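Long-range contacts in uncharacterized protein (Magnetospirillum magneticum AMB-1, PDB 5MU5), which is a Maf glycosyltransferase that probably glycosylates flagellin and is involved in bacterial flagella formation: residues Asp285-Val290 against Leu504-Leu509; Tyr410-Asp415 against Phe490-Gly495; Glu289-Asn294 against Asn313-Asp318; Pro274-Gly279 against Ala298-Cys303. One frame throughout, in Å; residues are numbered along the deposited sequence.

Overall arrangement
The four contacts lie on one side of the chain, in the alpha/beta domain built round a mixed sheet whose central strands are parallel. Contact 4 pairs strands 275-278 and 299-303; contact 2 pairs strands 408-412 and 488-491. Strands 275-278 and 408-412 are neighbours, so both contacts belong to one sheet, centres about 11 Å apart. Helix 284-294, the crossover between the strands of contact 4, carries contacts 1 and 3, whose centres lie about 11 Å apart. Contact 3 closes before contact 2 opens, while contact 1 spans residues 285 to 509. Segment 490-495 adds the next strand beside 408-412, and 504-509 folds back against helix 284-294, tying segments over 200 residues apart together.

Contact 1 of 4, residues Asp285-Val290 against Leu504-Leu509; sequences DDDIEV and LSSQSL
S506 and D287 make the polar centre of this contact: S506 OG donates to D287 OD1 at 2.6 Å. The hydroxyl meets the carboxylate oxygen on its anti side, 26° out of the carboxylate plane. With chi1 at 67°, S506 OG stands between its own backbone N and carbonyl carbon, which turns it to the helix. A water adds a second link, giving a hydrogen bond to D287 OD1 at 2.8 Å and accepting one from S506 N at 3.0 Å. One carboxylate oxygen therefore receives two donors and holds the S506 side chain directly and its backbone N through the water. A leucine in place of D287 would probably leave the S506 hydroxyl without this acceptor and the bridging water without its helix-side anchor.

The apolar part lies one turn further along the helix. V290 points at the loop and straddles the S506 carbonyl: V290 CG1 and CG2 each come within 3.5 Å of S506 O. V290 CG2 also approaches S506 OG at 3.9 Å, while V290 CG1 reaches L509 CD2 at 4.2 Å, a looser touch in which the two side chains slide past each other in opposite directions.

The loop is itself curled, with S508 N bonded to S505 O at 2.8 Å. It follows the outermost strand, 502-503, and packs on helix 284-294, the crossover of the beta-alpha-beta unit formed with strands 275-278 and 299-303. Beneath them, strand 408-412 supports both partners, since F412 touches D287 as well as L509, and Y410 touches L504 and L509.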
loop_
_atom_site.group_PDB
_atom_site.type_symbol
_atom_site.label_atom_id
_atom_site.label_comp_id
_atom_site.label_asym_id
_atom_site.label_seq_id
_atom_site.Cartn_x
_atom_site.Cartn_y
_atom_site.Cartn_z
ATOM N N ASP A 285 22.525 10.733 -23.866
ATOM C CA ASP A 285 23.634 10.961 -24.802
ATOM C C ASP A 285 23.683 12.399 -25.368
ATOM O O ASP A 285 24.747 12.890 -25.731
ATOM C CB ASP A 285 23.679 9.896 -25.905
ATOM C CG ASP A 285 22.604 10.075 -26.949
ATOM O OD1 ASP A 285 21.537 10.652 -26.643
ATOM O OD2 ASP A 285 22.826 9.621 -28.095
ATOM N N ASP A 286 22.537 13.072 -25.422
ATOM C CA ASP A 286 22.502 14.484 -25.808
ATOM C C ASP A 286 23.136 15.383 -24.755
ATOM O O ASP A 286 23.695 16.407 -25.096
ATOM C CB ASP A 286 21.062 14.973 -26.029
ATOM C CG ASP A 286 20.408 14.362 -27.259
ATOM O OD1 ASP A 286 21.131 14.053 -28.236
ATOM O OD2 ASP A 286 19.164 14.196 -27.250
ATOM N N ASP A 287 23.051 14.996 -23.485
ATOM C CA ASP A 287 23.447 15.859 -22.374
ATOM C C ASP A 287 24.795 15.478 -21.739
ATOM O O ASP A 287 25.250 16.141 -20.829
ATOM C CB ASP A 287 22.362 15.818 -21.288
ATOM C CG ASP A 287 20.943 15.992 -21.842
ATOM O OD1 ASP A 287 20.710 16.933 -22.637
ATOM O OD2 ASP A 287 20.050 15.187 -21.468
ATOM N N ILE A 288 25.428 14.420 -22.223
ATOM C CA ILE A 288 26.671 13.933 -21.631
ATOM C C ILE A 288 27.747 14.994 -21.577
ATOM O O ILE A 288 28.416 15.122 -20.546
ATOM C CB ILE A 288 27.213 12.679 -22.367
ATOM C CG1 ILE A 288 26.417 11.451 -21.938
ATOM C CG2 ILE A 288 28.679 12.408 -22.043
ATOM C CD1 ILE A 288 26.610 11.060 -20.481
ATOM N N GLU A 289 27.913 15.761 -22.651
ATOM C CA GLU A 289 28.973 16.771 -22.660
ATOM C C GLU A 289 28.732 17.879 -21.643
ATOM O O GLU A 289 29.674 18.368 -21.040
ATOM C CB GLU A 289 29.229 17.346 -24.066
ATOM C CG GLU A 289 29.889 16.353 -25.037
ATOM C CD GLU A 289 31.136 15.644 -24.462
ATOM O OE1 GLU A 289 31.991 16.305 -23.815
ATOM O OE2 GLU A 289 31.271 14.409 -24.657
ATOM N N VAL A 290 27.474 18.253 -21.434
ATOM C CA VAL A 290 27.147 19.304 -20.480
ATOM C C VAL A 290 27.378 18.818 -19.050
ATOM O O VAL A 290 27.861 19.553 -18.200
ATOM C CB VAL A 290 25.700 19.803 -20.675
ATOM C CG1 VAL A 290 25.298 20.797 -19.593
ATOM C CG2 VAL A 290 25.575 20.458 -22.037
ATOM N N LEU A 504 14.080 22.138 -19.503
ATOM C CA LEU A 504 15.267 22.932 -19.760
ATOM C C LEU A 504 16.165 22.126 -20.656
ATOM O O LEU A 504 16.538 21.023 -20.314
ATOM C CB LEU A 504 16.025 23.227 -18.464
ATOM C CG LEU A 504 17.313 24.044 -18.631
ATOM C CD1 LEU A 504 16.997 25.482 -19.011
ATOM C CD2 LEU A 504 18.148 24.049 -17.370
ATOM N N SER A 505 16.480 22.674 -21.819
ATOM C CA SER A 505 17.457 22.096 -22.718
ATOM C C SER A 505 18.807 22.205 -22.022
ATOM O O SER A 505 19.124 23.247 -21.449
ATOM C CB SER A 505 17.458 22.878 -24.022
ATOM O OG SER A 505 18.622 22.615 -24.755
ATOM N N SER A 506 19.591 21.133 -22.043
ATOM C CA SER A 506 20.896 21.139 -21.387
ATOM C C SER A 506 21.856 22.180 -22.007
ATOM O O SER A 506 22.822 22.575 -21.362
ATOM C CB SER A 506 21.522 19.736 -21.371
ATOM O OG SER A 506 21.850 19.321 -22.670
ATOM N N GLN A 507 21.576 22.631 -23.233
ATOM C CA GLN A 507 22.334 23.725 -23.825
ATOM C C GLN A 507 22.035 25.071 -23.158
ATOM O O GLN A 507 22.808 25.992 -23.279
ATOM C CB GLN A 507 22.043 23.852 -25.311
ATOM C CG GLN A 507 22.409 22.635 -26.126
ATOM C CD GLN A 507 22.365 22.953 -27.606
ATOM O OE1 GLN A 507 23.176 23.739 -28.096
ATOM N NE2 GLN A 507 21.422 22.356 -28.326
ATOM N N SER A 508 20.905 25.200 -22.480
ATOM C CA SER A 508 20.562 26.457 -21.803
ATOM C C SER A 508 20.991 26.465 -20.351
ATOM O O SER A 508 20.850 27.482 -19.690
ATOM C CB SER A 508 19.057 26.706 -21.848
ATOM O OG SER A 508 18.621 26.901 -23.176
ATOM N N LEU A 509 21.504 25.342 -19.860
ATOM C CA LEU A 509 21.914 25.238 -18.469
ATOM C C LEU A 509 23.106 26.136 -18.176
ATOM O O LEU A 509 24.112 26.034 -18.847
ATOM C CB LEU A 509 22.261 23.785 -18.156
ATOM C CG LEU A 509 22.781 23.412 -16.771
ATOM C CD1 LEU A 509 22.387 21.979 -16.430
ATOM C CD2 LEU A 509 24.288 23.585 -16.666
HETATM O O HOH W 1 18.379 18.423 -22.531
#

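Contact 2 of 4, residues Tyr410-Asp415 against Phe490-Gly495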
loop_
_atom_site.group_PDB
_atom_site.type_symbol
_atom_site.label_atom_id
_atom_site.label_comp_id
_atom_site.label_asym_id
_atom_site.label_seq_id
_atom_site.Cartn_x
_atom_site.Cartn_y
_atom_site.Cartn_z
ATOM N N TYR A 410 18.792 19.182 -11.235
ATOM C CA TYR A 410 18.725 18.954 -12.665
ATOM C C TYR A 410 18.580 17.471 -12.908
ATOM O O TYR A 410 19.384 16.669 -12.424
ATOM C CB TYR A 410 19.961 19.496 -13.356
ATOM C CG TYR A 410 20.063 20.993 -13.234
ATOM C CD1 TYR A 410 20.626 21.578 -12.115
ATOM C CD2 TYR A 410 19.564 21.828 -14.225
ATOM C CE1 TYR A 410 20.695 22.950 -11.990
ATOM C CE2 TYR A 410 19.640 23.203 -14.112
ATOM C CZ TYR A 410 20.203 23.752 -12.991
ATOM O OH TYR A 410 20.290 25.116 -12.873
ATOM N N LEU A 411 17.541 17.102 -13.644
ATOM C CA LEU A 411 17.349 15.708 -14.019
ATOM C C LEU A 411 17.872 15.401 -15.422
ATOM O O LEU A 411 17.559 16.078 -16.389
ATOM C CB LEU A 411 15.882 15.322 -13.946
ATOM C CG LEU A 411 15.110 15.670 -12.682
ATOM C CD1 LEU A 411 13.670 15.234 -12.915
ATOM C CD2 LEU A 411 15.685 15.038 -11.425
ATOM N N PHE A 412 18.656 14.343 -15.512
ATOM C CA PHE A 412 19.176 13.851 -16.764
ATOM C C PHE A 412 18.882 12.356 -16.823
ATOM O O PHE A 412 18.944 11.658 -15.801
ATOM C CB PHE A 412 20.683 14.077 -16.841
ATOM C CG PHE A 412 21.089 15.516 -16.788
ATOM C CD1 PHE A 412 21.339 16.124 -15.576
ATOM C CD2 PHE A 412 21.268 16.237 -17.948
ATOM C CE1 PHE A 412 21.750 17.448 -15.523
ATOM C CE2 PHE A 412 21.659 17.557 -17.910
ATOM C CZ PHE A 412 21.908 18.165 -16.699
ATOM N N GLY A 413 18.535 11.875 -18.008
ATOM C CA GLY A 413 18.258 10.462 -18.213
ATOM C C GLY A 413 17.088 9.937 -17.408
ATOM O O GLY A 413 17.047 8.750 -17.095
ATOM N N VAL A 414 16.190 10.834 -17.008
ATOM C CA VAL A 414 14.974 10.481 -16.280
ATOM C C VAL A 414 13.869 10.621 -17.322
ATOM O O VAL A 414 13.081 11.562 -17.284
ATOM C CB VAL A 414 14.700 11.419 -15.109
ATOM C CG1 VAL A 414 13.490 10.935 -14.311
ATOM C CG2 VAL A 414 15.895 11.463 -14.197
ATOM N N ASP A 415 13.867 9.685 -18.271
ATOM C CA ASP A 415 12.969 9.712 -19.415
ATOM C C ASP A 415 11.590 9.174 -19.032
ATOM O O ASP A 415 10.583 9.827 -19.268
ATOM C CB ASP A 415 13.539 8.866 -20.562
ATOM C CG ASP A 415 14.815 9.447 -21.161
ATOM O OD1 ASP A 415 15.332 10.455 -20.642
ATOM O OD2 ASP A 415 15.312 8.870 -22.157
ATOM N N PHE A 490 14.804 21.290 -12.573
ATOM C CA PHE A 490 14.822 21.378 -14.018
ATOM C C PHE A 490 14.908 19.995 -14.606
ATOM O O PHE A 490 15.586 19.135 -14.068
ATOM C CB PHE A 490 15.994 22.224 -14.467
ATOM C CG PHE A 490 15.955 23.614 -13.918
ATOM C CD1 PHE A 490 16.575 23.917 -12.715
ATOM C CD2 PHE A 490 15.243 24.612 -14.569
ATOM C CE1 PHE A 490 16.520 25.195 -12.198
ATOM C CE2 PHE A 490 15.190 25.889 -14.058
ATOM C CZ PHE A 490 15.818 26.180 -12.872
ATOM N N ASN A 491 14.170 19.750 -15.679
ATOM C CA ASN A 491 14.221 18.456 -16.325
ATOM C C ASN A 491 14.844 18.672 -17.679
ATOM O O ASN A 491 14.259 19.363 -18.504
ATOM C CB ASN A 491 12.829 17.853 -16.464
ATOM C CG ASN A 491 12.858 16.426 -16.993
ATOM O OD1 ASN A 491 13.932 15.827 -17.193
ATOM N ND2 ASN A 491 11.674 15.866 -17.218
ATOM N N CYS A 492 16.041 18.115 -17.874
ATOM C CA CYS A 492 16.741 18.166 -19.151
ATOM C C CYS A 492 16.531 16.905 -19.991
ATOM O O CYS A 492 17.015 16.820 -21.136
ATOM C CB CYS A 492 18.251 18.392 -18.933
ATOM S SG CYS A 492 18.680 19.886 -17.978
ATOM N N SER A 493 15.797 15.934 -19.439
ATOM C CA SER A 493 15.554 14.654 -20.099
ATOM C C SER A 493 14.514 14.755 -21.220
ATOM O O SER A 493 13.523 15.465 -21.096
ATOM C CB SER A 493 15.071 13.626 -19.076
ATOM O OG SER A 493 15.922 13.619 -17.951
ATOM N N ASP A 494 14.724 14.022 -22.304
ATOM C CA ASP A 494 13.752 14.012 -23.378
ATOM C C ASP A 494 12.765 12.866 -23.152
ATOM O O ASP A 494 12.770 11.885 -23.880
ATOM C CB ASP A 494 14.423 13.909 -24.752
ATOM C CG ASP A 494 13.425 14.148 -25.918
ATOM O OD1 ASP A 494 12.293 14.659 -25.701
ATOM O OD2 ASP A 494 13.776 13.809 -27.061
ATOM N N GLY A 495 11.921 12.997 -22.131
ATOM C CA GLY A 495 10.946 11.954 -21.791
ATOM C C GLY A 495 9.673 12.605 -21.334
ATOM O O GLY A 495 9.319 13.663 -21.849
HETATM O O HOH W 2 11.563 13.381 -18.784
#
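Backbone bonds set the parallel pairing of Y410 with F490 and L411 with N491. L411 N donates to F490 O at 2.9 Å with an N-H...O angle of 166°, and L411 O receives C492 N, also at 2.9 Å. Regular pairing then gives way to turns, where S493 takes over: its OG accepts from V414 N at 3.0 Å, so a side chain ties down the backbone just beyond strand 408-412. N491 OD1 accepts from S493 N at 2.9 Å, closing an Asx turn, with the donor well above the carbonyl plane of the amide. A water joins V414 O to N491 ND2.

On the aromatic side, the Y410 and F490 side chains run alongside each other, pointing the same way. Their planes differ by 15°, but with centroids 5.0 Å apart the rings are slid and barely overlap; F490 CD1 lies over one face of Y410, 3.4 Å from Y410 CE2. C492 SG sits near the edge of the Y410 ring and obliquely to F412, 4.3 Å from the F412 centroid. Its chi1 of -57° sets SG beside the C492 backbone N and brings it against both rings.

Acidic groups find partners beyond the two segments: D415 OD1 bonds to S283 OG, and D494 forms a salt bridge with R419. Neighbouring parallel strands that both run out into turns at their C-terminal ends are characteristic of Rossmann-like alpha/beta domains, where ligand sites commonly lie at such strand ends; tetraethylene glycol near D494, probably from the crystallisation liquor, at most hints at a pocket there.

Contact 3 of 4, residues Glu289-Asn294 against Asn313-Asp318; sequences EVIKAN and NGIQPD
The carbonyl oxygen of N313 receives the ammonium group of K292, with K292 NZ to N313 O at 3.0 Å. The lysine comes from above the carbonyl plane, 36° out of it, and so does not aim at a lone pair. Its side chain is extended throughout: CG lies anti to the K292 backbone N (chi1 -169°) and the rest of the chain runs on straight, which carries NZ from the helix surface across to the loop. The methylenes follow the same path, K292 CE lying 3.2 Å from N313 O and 4.0 Å from G314 O.

N313 and G314 belong to a Schellman motif that ends helix 307-312. G314 is its C-prime residue, with positive phi (69°), and I315 N bonds back to L310 O while G314 N bonds to L311 O. K292 therefore puts its positive charge at the C-terminal end of that helix, where the helix dipole would probably favour it. The N313 amide is engaged elsewhere, ND2 bonding to V309 O.

I315 provides the apolar part. Its CD1 reaches the K292 backbone N at 4.0 Å, and I315 CG1 lies 4.1 Å from K292 CB. I315 CD1 also touches I291 CG2 at 4.0 Å, the two isoleucine side chains crossing at about a right angle. Cut back to an alanine, I315 would probably leave a gap beside I291 and the base of K292. On the helix side, N294 ND2 donates to V290 O at 2.8 Å, almost exactly in its own amide plane, a side-chain-to-backbone bond four residues back along the chain, and F276 of the sheet touches both I291 and N294.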
loop_
_atom_site.group_PDB
_atom_site.type_symbol
_atom_site.label_atom_id
_atom_site.label_comp_id
_atom_site.label_asym_id
_atom_site.label_seq_id
_atom_site.Cartn_x
_atom_site.Cartn_y
_atom_site.Cartn_z
ATOM N N GLU A 289 27.913 15.761 -22.651
ATOM C CA GLU A 289 28.973 16.771 -22.660
ATOM C C GLU A 289 28.732 17.879 -21.643
ATOM O O GLU A 289 29.674 18.368 -21.040
ATOM C CB GLU A 289 29.229 17.346 -24.066
ATOM C CG GLU A 289 29.889 16.353 -25.037
ATOM C CD GLU A 289 31.136 15.644 -24.462
ATOM O OE1 GLU A 289 31.991 16.305 -23.815
ATOM O OE2 GLU A 289 31.271 14.409 -24.657
ATOM N N VAL A 290 27.474 18.253 -21.434
ATOM C CA VAL A 290 27.147 19.304 -20.480
ATOM C C VAL A 290 27.378 18.818 -19.050
ATOM O O VAL A 290 27.861 19.553 -18.200
ATOM C CB VAL A 290 25.700 19.803 -20.675
ATOM C CG1 VAL A 290 25.298 20.797 -19.593
ATOM C CG2 VAL A 290 25.575 20.458 -22.037
ATOM N N ILE A 291 27.028 17.573 -18.787
ATOM C CA ILE A 291 27.240 17.011 -17.468
ATOM C C ILE A 291 28.745 16.979 -17.198
ATOM O O ILE A 291 29.204 17.318 -16.109
ATOM C CB ILE A 291 26.683 15.580 -17.366
ATOM C CG1 ILE A 291 25.164 15.582 -17.542
ATOM C CG2 ILE A 291 27.021 14.969 -16.015
ATOM C CD1 ILE A 291 24.559 14.203 -17.695
ATOM N N LYS A 292 29.505 16.576 -18.207
ATOM C CA LYS A 292 30.958 16.466 -18.089
ATOM C C LYS A 292 31.609 17.811 -17.833
ATOM O O LYS A 292 32.444 17.930 -16.950
ATOM C CB LYS A 292 31.549 15.835 -19.337
ATOM C CG LYS A 292 32.998 15.449 -19.176
ATOM C CD LYS A 292 33.435 14.450 -20.232
ATOM C CE LYS A 292 34.839 13.969 -19.893
ATOM N NZ LYS A 292 35.381 13.080 -20.951
ATOM N N ALA A 293 31.176 18.819 -18.580
ATOM C CA ALA A 293 31.707 20.178 -18.459
ATOM C C ALA A 293 31.339 20.848 -17.141
ATOM O O ALA A 293 31.964 21.825 -16.762
ATOM C CB ALA A 293 31.216 21.033 -19.619
ATOM N N ASN A 294 30.350 20.317 -16.435
ATOM C CA ASN A 294 29.914 20.913 -15.181
ATOM C C ASN A 294 30.180 20.081 -13.923
ATOM O O ASN A 294 29.919 20.549 -12.826
ATOM C CB ASN A 294 28.421 21.240 -15.274
ATOM C CG ASN A 294 28.157 22.454 -16.126
ATOM O OD1 ASN A 294 28.254 23.583 -15.654
ATOM N ND2 ASN A 294 27.817 22.232 -17.389
ATOM N N ASN A 313 32.141 7.696 -19.815
ATOM C CA ASN A 313 32.472 9.034 -20.346
ATOM C C ASN A 313 33.383 9.873 -19.453
ATOM O O ASN A 313 33.544 11.074 -19.679
ATOM C CB ASN A 313 31.175 9.808 -20.609
ATOM C CG ASN A 313 30.396 9.251 -21.784
ATOM O OD1 ASN A 313 30.674 9.580 -22.926
ATOM N ND2 ASN A 313 29.400 8.432 -21.503
ATOM N N GLY A 314 33.965 9.250 -18.434
ATOM C CA GLY A 314 34.847 9.943 -17.525
ATOM C C GLY A 314 34.132 10.942 -16.637
ATOM O O GLY A 314 34.620 12.047 -16.412
ATOM N N ILE A 315 32.966 10.560 -16.135
ATOM C CA ILE A 315 32.226 11.412 -15.215
ATOM C C ILE A 315 32.197 10.681 -13.895
ATOM O O ILE A 315 31.791 9.536 -13.840
ATOM C CB ILE A 315 30.810 11.683 -15.723
ATOM C CG1 ILE A 315 30.880 12.472 -17.050
ATOM C CG2 ILE A 315 30.004 12.415 -14.661
ATOM C CD1 ILE A 315 29.572 12.554 -17.832
ATOM N N GLN A 316 32.657 11.336 -12.838
ATOM C CA GLN A 316 32.711 10.721 -11.518
ATOM C C GLN A 316 31.435 11.009 -10.706
ATOM O O GLN A 316 31.192 12.130 -10.319
ATOM C CB GLN A 316 33.939 11.252 -10.768
ATOM C CG GLN A 316 34.068 10.796 -9.319
ATOM C CD GLN A 316 34.231 9.290 -9.182
ATOM O OE1 GLN A 316 35.099 8.690 -9.815
ATOM N NE2 GLN A 316 33.407 8.672 -8.342
ATOM N N PRO A 317 30.604 9.990 -10.458
ATOM C CA PRO A 317 29.517 10.226 -9.515
ATOM C C PRO A 317 30.048 10.585 -8.130
ATOM O O PRO A 317 31.044 10.030 -7.693
ATOM C CB PRO A 317 28.808 8.873 -9.418
ATOM C CG PRO A 317 29.272 8.082 -10.563
ATOM C CD PRO A 317 30.580 8.635 -11.020
ATOM N N ASP A 318 29.381 11.499 -7.448
ATOM C CA ASP A 318 29.695 11.810 -6.068
ATOM C C ASP A 318 28.947 10.810 -5.205
ATOM O O ASP A 318 29.471 10.290 -4.217
ATOM C CB ASP A 318 29.286 13.237 -5.770
ATOM C CG ASP A 318 30.117 14.266 -6.581
ATOM O OD1 ASP A 318 31.314 14.428 -6.252
ATOM O OD2 ASP A 318 29.574 14.921 -7.520
#

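Contact 4 of 4, residues Pro274-Gly279 against Ala298-Cys303; sequences PVFIVG and AVIISC
Two neighbouring parallel strands, 275-278 and 299-303, pair here in the buried middle of the mixed sheet, as the two strands of a beta-alpha-beta unit. Their axes approach to 4.7 Å with an angle of 18° between directions. Five backbone bonds alternate across them: V299 N to P274 O, F276 N to V299 O, I301 N to F276 O, V278 N to I301 O and C303 N to V278 O. The F276 N to V299 O bond measures 2.8 Å, with an N-H...O angle of 169°.

Side chains pack on both faces. On that of F276 and I300, A298 CB sits over the centre of the F276 ring, 3.8 Å from its centroid and 10° off the normal, a CH-pi contact. I300 CD1 meets F276 CD2 at 3.5 Å, the side chains crossing obliquely. On the other face, V275 CG2, placed anti to its own backbone N, presses against I301 CD1 at 3.4 Å, tighter than usual for two carbons. Further along, I277 CG2 touches C303 SG at 3.9 Å.

Strand 408-412 bonds to the other edge of 275-278, and F412 meets the F276 ring edge-to-face. Helix 284-294, the crossover between the two strands, lies on the F276 face, where I291 and N294 touch F276. Helix 393-404 covers I277, I301 and C303, while helix 307-312 brings L310 against V278, I300 and S302 on the face that F276 shares.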
loop_
_atom_site.group_PDB
_atom_site.type_symbol
_atom_site.label_atom_id
_atom_site.label_comp_id
_atom_site.label_asym_id
_atom_site.label_seq_id
_atom_site.Cartn_x
_atom_site.Cartn_y
_atom_site.Cartn_z
ATOM N N PRO A 274 24.311 23.044 -7.058
ATOM C CA PRO A 274 23.285 22.275 -7.740
ATOM C C PRO A 274 23.616 20.798 -7.758
ATOM O O PRO A 274 24.764 20.419 -7.635
ATOM C CB PRO A 274 23.271 22.842 -9.166
ATOM C CG PRO A 274 24.458 23.701 -9.287
ATOM C CD PRO A 274 25.145 23.831 -7.966
ATOM N N VAL A 275 22.597 19.980 -7.916
ATOM C CA VAL A 275 22.774 18.554 -8.015
ATOM C C VAL A 275 22.214 18.059 -9.356
ATOM O O VAL A 275 21.168 18.522 -9.825
ATOM C CB VAL A 275 22.136 17.830 -6.804
ATOM C CG1 VAL A 275 20.623 17.864 -6.879
ATOM C CG2 VAL A 275 22.612 16.390 -6.754
ATOM N N PHE A 276 22.963 17.151 -9.980
ATOM C CA PHE A 276 22.552 16.482 -11.193
ATOM C C PHE A 276 22.137 15.080 -10.831
ATOM O O PHE A 276 22.963 14.306 -10.337
ATOM C CB PHE A 276 23.676 16.373 -12.212
ATOM C CG PHE A 276 24.127 17.672 -12.773
ATOM C CD1 PHE A 276 23.437 18.865 -12.527
ATOM C CD2 PHE A 276 25.227 17.698 -13.584
ATOM C CE1 PHE A 276 23.863 20.039 -13.082
ATOM C CE2 PHE A 276 25.658 18.881 -14.139
ATOM C CZ PHE A 276 24.985 20.047 -13.889
ATOM N N ILE A 277 20.859 14.777 -11.053
ATOM C CA ILE A 277 20.297 13.460 -10.776
ATOM C C ILE A 277 20.215 12.758 -12.101
ATOM O O ILE A 277 19.563 13.240 -13.011
ATOM C CB ILE A 277 18.929 13.583 -10.111
ATOM C CG1 ILE A 277 19.132 14.128 -8.697
ATOM C CG2 ILE A 277 18.242 12.230 -10.043
ATOM C CD1 ILE A 277 17.935 14.823 -8.120
ATOM N N VAL A 278 20.897 11.628 -12.206
ATOM C CA VAL A 278 21.067 10.967 -13.472
ATOM C C VAL A 278 20.451 9.590 -13.436
ATOM O O VAL A 278 20.881 8.744 -12.676
ATOM C CB VAL A 278 22.562 10.807 -13.825
ATOM C CG1 VAL A 278 22.715 10.273 -15.227
ATOM C CG2 VAL A 278 23.285 12.141 -13.714
ATOM N N GLY A 279 19.445 9.382 -14.283
ATOM C CA GLY A 279 18.824 8.074 -14.454
ATOM C C GLY A 279 19.376 7.345 -15.663
ATOM O O GLY A 279 20.294 7.827 -16.353
ATOM N N ALA A 298 29.027 20.755 -9.731
ATOM C CA ALA A 298 27.720 20.208 -9.389
ATOM C C ALA A 298 27.894 18.849 -8.744
ATOM O O ALA A 298 28.848 18.136 -9.035
ATOM C CB ALA A 298 26.848 20.088 -10.621
ATOM N N VAL A 299 26.954 18.465 -7.889
ATOM C CA VAL A 299 27.035 17.155 -7.261
ATOM C C VAL A 299 26.371 16.168 -8.200
ATOM O O VAL A 299 25.263 16.421 -8.630
ATOM C CB VAL A 299 26.365 17.186 -5.883
ATOM C CG1 VAL A 299 26.209 15.781 -5.310
ATOM C CG2 VAL A 299 27.193 18.087 -4.973
ATOM N N ILE A 300 27.061 15.080 -8.550
ATOM C CA ILE A 300 26.502 14.072 -9.447
ATOM C C ILE A 300 25.920 12.923 -8.633
ATOM O O ILE A 300 26.643 12.250 -7.902
ATOM C CB ILE A 300 27.549 13.473 -10.391
ATOM C CG1 ILE A 300 28.325 14.551 -11.145
ATOM C CG2 ILE A 300 26.888 12.505 -11.363
ATOM C CD1 ILE A 300 27.485 15.527 -11.929
ATOM N N ILE A 301 24.611 12.732 -8.743
ATOM C CA ILE A 301 23.930 11.627 -8.101
ATOM C C ILE A 301 23.557 10.642 -9.208
ATOM O O ILE A 301 22.738 10.940 -10.090
ATOM C CB ILE A 301 22.703 12.103 -7.317
ATOM C CG1 ILE A 301 23.172 12.978 -6.163
ATOM C CG2 ILE A 301 21.907 10.918 -6.784
ATOM C CD1 ILE A 301 22.088 13.403 -5.214
ATOM N N SER A 302 24.202 9.482 -9.175
ATOM C CA SER A 302 24.010 8.445 -10.159
ATOM C C SER A 302 22.997 7.482 -9.611
ATOM O O SER A 302 23.168 6.964 -8.525
ATOM C CB SER A 302 25.329 7.705 -10.422
ATOM O OG SER A 302 25.139 6.655 -11.365
ATOM N N CYS A 303 21.946 7.234 -10.378
ATOM C CA CYS A 303 20.874 6.350 -9.940
ATOM C C CYS A 303 20.995 4.979 -10.592
ATOM O O CYS A 303 20.841 4.848 -11.808
ATOM C CB CYS A 303 19.532 7.008 -10.247
ATOM S SG CYS A 303 19.337 8.543 -9.300
#